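Local coordinates for protein pyocin-S2 (Pseudomonas aeruginosa, PDB 4QKO) that kills sensitive bacterial cells by breaking down their chromosomal DNA through its C-terminal HNH nuclease domain, captured in complex with its immunity protein, at residues F56-A59 / V60-P64; P64-S67 / K68-N71. All coordinates share one frame; numbering follows the deposited sequence.

Interaction 1. Residues F56-A59 / V60-P64; sequences FWIA and VANDP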
loop_
_atom_site.group_PDB
_atom_site.type_symbol
_atom_site.label_atom_id
_atom_site.label_comp_id
_atom_site.label_asym_id
_atom_site.label_seq_id
_atom_site.Cartn_x
_atom_site.Cartn_y
_atom_site.Cartn_z
ATOM N N PHE B 56 2.256 -9.211 9.530
ATOM C CA PHE B 56 1.100 -8.390 9.780
ATOM C C PHE B 56 0.253 -8.149 8.513
ATOM O O PHE B 56 -0.969 -8.381 8.512
ATOM C CB PHE B 56 1.559 -7.073 10.370
ATOM C CG PHE B 56 0.465 -6.098 10.567
ATOM C CD1 PHE B 56 0.066 -5.271 9.543
ATOM C CD2 PHE B 56 -0.148 -6.003 11.771
ATOM C CE1 PHE B 56 -0.993 -4.420 9.738
ATOM C CE2 PHE B 56 -1.200 -5.142 11.988
ATOM C CZ PHE B 56 -1.624 -4.329 10.953
ATOM N N TRP B 57 0.871 -7.703 7.415
ATOM C CA TRP B 57 0.075 -7.503 6.209
ATOM C C TRP B 57 -0.441 -8.791 5.543
ATOM O O TRP B 57 -1.483 -8.820 4.944
ATOM C CB TRP B 57 0.826 -6.618 5.194
ATOM C CG TRP B 57 0.949 -5.261 5.755
ATOM C CD1 TRP B 57 2.090 -4.680 6.137
ATOM C CD2 TRP B 57 -0.093 -4.317 6.016
ATOM N NE1 TRP B 57 1.829 -3.407 6.680
ATOM C CE2 TRP B 57 0.502 -3.160 6.540
ATOM C CE3 TRP B 57 -1.475 -4.324 5.834
ATOM C CZ2 TRP B 57 -0.249 -2.038 6.918
ATOM C CZ3 TRP B 57 -2.207 -3.216 6.198
ATOM C CH2 TRP B 57 -1.634 -2.122 6.724
ATOM N N ILE B 58 0.279 -9.887 5.697
ATOM C CA ILE B 58 -0.264 -11.169 5.197
ATOM C C ILE B 58 -1.526 -11.560 5.965
ATOM O O ILE B 58 -2.505 -11.978 5.361
ATOM C CB ILE B 58 0.808 -12.283 5.264
ATOM C CG1 ILE B 58 1.840 -12.065 4.138
ATOM C CG2 ILE B 58 0.152 -13.652 5.171
ATOM C CD1 ILE B 58 3.240 -12.599 4.493
ATOM N N ALA B 59 -1.521 -11.327 7.257
ATOM C CA ALA B 59 -2.678 -11.614 8.110
ATOM C C ALA B 59 -3.885 -10.777 7.753
ATOM O O ALA B 59 -5.011 -11.247 7.713
ATOM C CB ALA B 59 -2.317 -11.418 9.566
ATOM N N VAL B 60 -3.639 -9.491 7.524
ATOM C CA VAL B 60 -4.710 -8.610 7.007
ATOM C C VAL B 60 -5.329 -9.115 5.707
ATOM O O VAL B 60 -6.613 -9.234 5.575
ATOM C CB VAL B 60 -4.173 -7.190 6.822
ATOM C CG1 VAL B 60 -5.229 -6.303 6.187
ATOM C CG2 VAL B 60 -3.804 -6.642 8.180
ATOM N N ALA B 61 -4.451 -9.434 4.767
ATOM C CA ALA B 61 -4.893 -9.849 3.439
ATOM C C ALA B 61 -5.690 -11.186 3.456
ATOM O O ALA B 61 -6.601 -11.369 2.638
ATOM C CB ALA B 61 -3.705 -9.958 2.497
ATOM N N ASN B 62 -5.380 -12.058 4.415
ATOM C CA ASN B 62 -6.137 -13.319 4.655
ATOM C C ASN B 62 -7.365 -13.192 5.529
ATOM O O ASN B 62 -8.085 -14.147 5.697
ATOM C CB ASN B 62 -5.251 -14.355 5.352
ATOM C CG ASN B 62 -4.135 -14.894 4.462
ATOM O OD1 ASN B 62 -4.224 -14.885 3.238
ATOM N ND2 ASN B 62 -3.066 -15.408 5.109
ATOM N N ASP B 63 -7.601 -12.058 6.154
ATOM C CA ASP B 63 -8.746 -11.949 7.051
ATOM C C ASP B 63 -10.028 -11.799 6.258
ATOM O O ASP B 63 -10.109 -10.946 5.404
ATOM C CB ASP B 63 -8.628 -10.747 8.012
ATOM C CG ASP B 63 -9.754 -10.699 9.000
ATOM O OD1 ASP B 63 -9.808 -11.633 9.782
ATOM O OD2 ASP B 63 -10.619 -9.803 9.003
ATOM N N PRO B 64 -11.028 -12.659 6.515
ATOM C CA PRO B 64 -12.274 -12.546 5.739
ATOM C C PRO B 64 -12.948 -11.184 5.804
ATOM O O PRO B 64 -13.523 -10.758 4.809
ATOM C CB PRO B 64 -13.195 -13.651 6.324
ATOM C CG PRO B 64 -12.288 -14.570 7.041
ATOM C CD PRO B 64 -10.962 -13.906 7.315
#

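Interaction 2. Residues P64-S67 / K68-N71; sequences PELS and KQFN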
loop_
_atom_site.group_PDB
_atom_site.type_symbol
_atom_site.label_atom_id
_atom_site.label_comp_id
_atom_site.label_asym_id
_atom_site.label_seq_id
_atom_site.Cartn_x
_atom_site.Cartn_y
_atom_site.Cartn_z
ATOM N N PRO B 64 -11.028 -12.659 6.515
ATOM C CA PRO B 64 -12.274 -12.546 5.739
ATOM C C PRO B 64 -12.948 -11.184 5.804
ATOM O O PRO B 64 -13.523 -10.758 4.809
ATOM C CB PRO B 64 -13.195 -13.651 6.324
ATOM C CG PRO B 64 -12.288 -14.570 7.041
ATOM C CD PRO B 64 -10.962 -13.906 7.315
ATOM N N GLU B 65 -12.895 -10.496 6.924
ATOM C CA GLU B 65 -13.577 -9.204 6.986
ATOM C C GLU B 65 -12.759 -8.036 6.422
ATOM O O GLU B 65 -13.265 -7.216 5.607
ATOM C CB GLU B 65 -14.103 -8.927 8.403
ATOM C CG GLU B 65 -15.305 -9.812 8.779
ATOM C CD GLU B 65 -16.460 -9.724 7.753
ATOM O OE1 GLU B 65 -16.865 -8.595 7.333
ATOM O OE2 GLU B 65 -16.971 -10.801 7.341
ATOM N N LEU B 66 -11.522 -7.907 6.872
ATOM C CA LEU B 66 -10.669 -6.810 6.445
ATOM C C LEU B 66 -10.305 -6.912 4.997
ATOM O O LEU B 66 -10.164 -5.905 4.345
ATOM C CB LEU B 66 -9.375 -6.806 7.257
ATOM C CG LEU B 66 -9.546 -6.489 8.737
ATOM C CD1 LEU B 66 -8.314 -6.901 9.554
ATOM C CD2 LEU B 66 -9.873 -4.990 8.896
ATOM N N SER B 67 -10.140 -8.107 4.456
ATOM C CA SER B 67 -9.742 -8.190 3.037
ATOM C C SER B 67 -10.792 -7.640 2.085
ATOM O O SER B 67 -10.441 -7.203 1.021
ATOM C CB SER B 67 -9.369 -9.638 2.647
ATOM O OG SER B 67 -10.517 -10.422 2.693
ATOM N N LYS B 68 -12.036 -7.557 2.500
ATOM C CA LYS B 68 -13.066 -6.876 1.691
ATOM C C LYS B 68 -12.840 -5.359 1.484
ATOM O O LYS B 68 -13.433 -4.756 0.569
ATOM C CB LYS B 68 -14.479 -7.109 2.293
ATOM C CG LYS B 68 -14.740 -8.579 2.553
ATOM C CD LYS B 68 -16.183 -8.966 2.776
ATOM C CE LYS B 68 -16.776 -8.390 4.047
ATOM N NZ LYS B 68 -17.905 -9.242 4.546
ATOM N N GLN B 69 -11.972 -4.745 2.293
ATOM C CA GLN B 69 -11.751 -3.318 2.261
ATOM C C GLN B 69 -10.624 -2.934 1.339
ATOM O O GLN B 69 -10.202 -1.762 1.340
ATOM C CB GLN B 69 -11.476 -2.775 3.682
ATOM C CG GLN B 69 -12.564 -3.201 4.694
ATOM C CD GLN B 69 -12.377 -2.644 6.118
ATOM O OE1 GLN B 69 -11.629 -1.737 6.355
ATOM N NE2 GLN B 69 -13.117 -3.174 7.037
ATOM N N PHE B 70 -10.049 -3.920 0.655
ATOM C CA PHE B 70 -8.891 -3.713 -0.205
ATOM C C PHE B 70 -9.167 -4.241 -1.578
ATOM O O PHE B 70 -9.739 -5.307 -1.704
ATOM C CB PHE B 70 -7.616 -4.395 0.360
ATOM C CG PHE B 70 -7.202 -3.812 1.678
ATOM C CD1 PHE B 70 -6.380 -2.773 1.743
ATOM C CD2 PHE B 70 -7.705 -4.347 2.890
ATOM C CE1 PHE B 70 -6.025 -2.197 2.985
ATOM C CE2 PHE B 70 -7.396 -3.775 4.094
ATOM C CZ PHE B 70 -6.534 -2.704 4.155
ATOM N N ASN B 71 -8.725 -3.518 -2.612
ATOM C CA ASN B 71 -8.968 -3.994 -3.935
ATOM C C ASN B 71 -7.964 -5.046 -4.352
ATOM O O ASN B 71 -7.000 -5.305 -3.651
ATOM C CB ASN B 71 -9.065 -2.818 -4.946
ATOM C CG ASN B 71 -7.739 -2.421 -5.538
ATOM O OD1 ASN B 71 -6.741 -2.455 -4.874
ATOM N ND2 ASN B 71 -7.741 -2.016 -6.830
HETATM O O HOH W 1 -14.956 -5.346 5.942
#

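Interaction 1. Residues F56-A59 / V60-P64
Trp57 O accepts the backbone N-H of Ala61 at 3.0 Å from Ala61 N, one of three successive i to i+4 bonds in the C-terminal part of a helix. Val60 N binds Phe56 O at 3.1 Å with a nearly straight N-H...O angle of 167°, whereas the bond from Asn62 N to Ile58 O is more bent, at 149°. Farther along, Asp63 N donates to Val60 O at 3.0 Å.

On the inner side, one methyl of Val60 meets both aromatic residues. CG2 lies beside its own backbone N, anti to the carbonyl carbon, and from there it approaches Phe56 CE1 at 3.9 Å and Trp57 CE3 at 4.0 Å, meeting both rings obliquely. The two rings also pack on each other: Phe56 CD1 stands over the centre of the indole, 3.6 Å above its plane, while Trp57 CG lies in the plane of the phenyl ring at its edge. On the outer side, Ile58 and Asn62 run side by side, with the Ile58 CG2 methyl 3.7 Å from Asn62 ND2.

These residues lie toward the C-terminal end of helix 49-62. Val60 and Ala61 pack against Met78 of helix 72-78, Ala61 also touches Leu75 there, and Trp57 extends the same face onto Met78 and Ile98, just ahead of strand 99-102.

Interaction 2. Residues P64-S67 / K68-N71
Gln69 N donates to Leu66 O at 3.0 Å, an i to i+3 bond flanked by weak ones from Lys68 N to Glu65 O and from Phe70 N to Ser67 O, so the backbone winds as a short turn without regular helical bonding. Outside it, Glu65 and Lys68 lie alongside each other and end in a salt bridge. Lys68 NZ meets Glu65 OE1 at 3.0 Å on its syn side, 27° out of the carboxylate plane, and makes a weak bond to Glu65 OE2. Both chains bend to bring the charges together, the glutamate at chi2 (-54°) and the lysine at chi3 (-66°); on the way Lys68 CG passes 3.4 Å from Pro64 O.

The turn bridges helices 49-62 and 72-78 of the colicin/pyocin DNase domain. At its far end Asn71 is the N-cap of the second helix, its OD1 accepting Ser74 N, while its ND2 donates to Leu54 O and to Asp63 OD2, both of the immunity protein chain.

Leu66 O, besides taking the Gln69 N-H from above its carbonyl plane, lies at the edge of the Phe70 ring, 3.3 Å from CD2. A water bridges Glu65 O to Gln69 NE2, 3.0 Å from that nitrogen. The Gln69 amide is also gripped by Trp21 N at OE1 and by Ser18 O at NE2, both from the N-terminal part of the chain.

Interactions 1 and 2 are consecutive, sharing Pro64, with centres 9 Å apart. The chain folds back enough for the second to touch the first: Ser67 CB packs 3.3 Å from Ala61 O, and Val60 CG1 lies 3.9 Å from Phe70 CE2, so Val60 joins both contacts. Polar bonds reinforce the junction: Asp63 OD2 of the pyocin chain itself accepts Leu66 N, and Asp63 O of that chain is bonded to Ser67 OG. Phe70 shares Met78 and Leu75 of helix 72-78 with the end of helix 49-62. The magnesium ion bound by His101 and His126 is about 13 Å from the Trp57 side chain; residues 64-71 sit nearer the surface, where Asn71 meets the immunity protein.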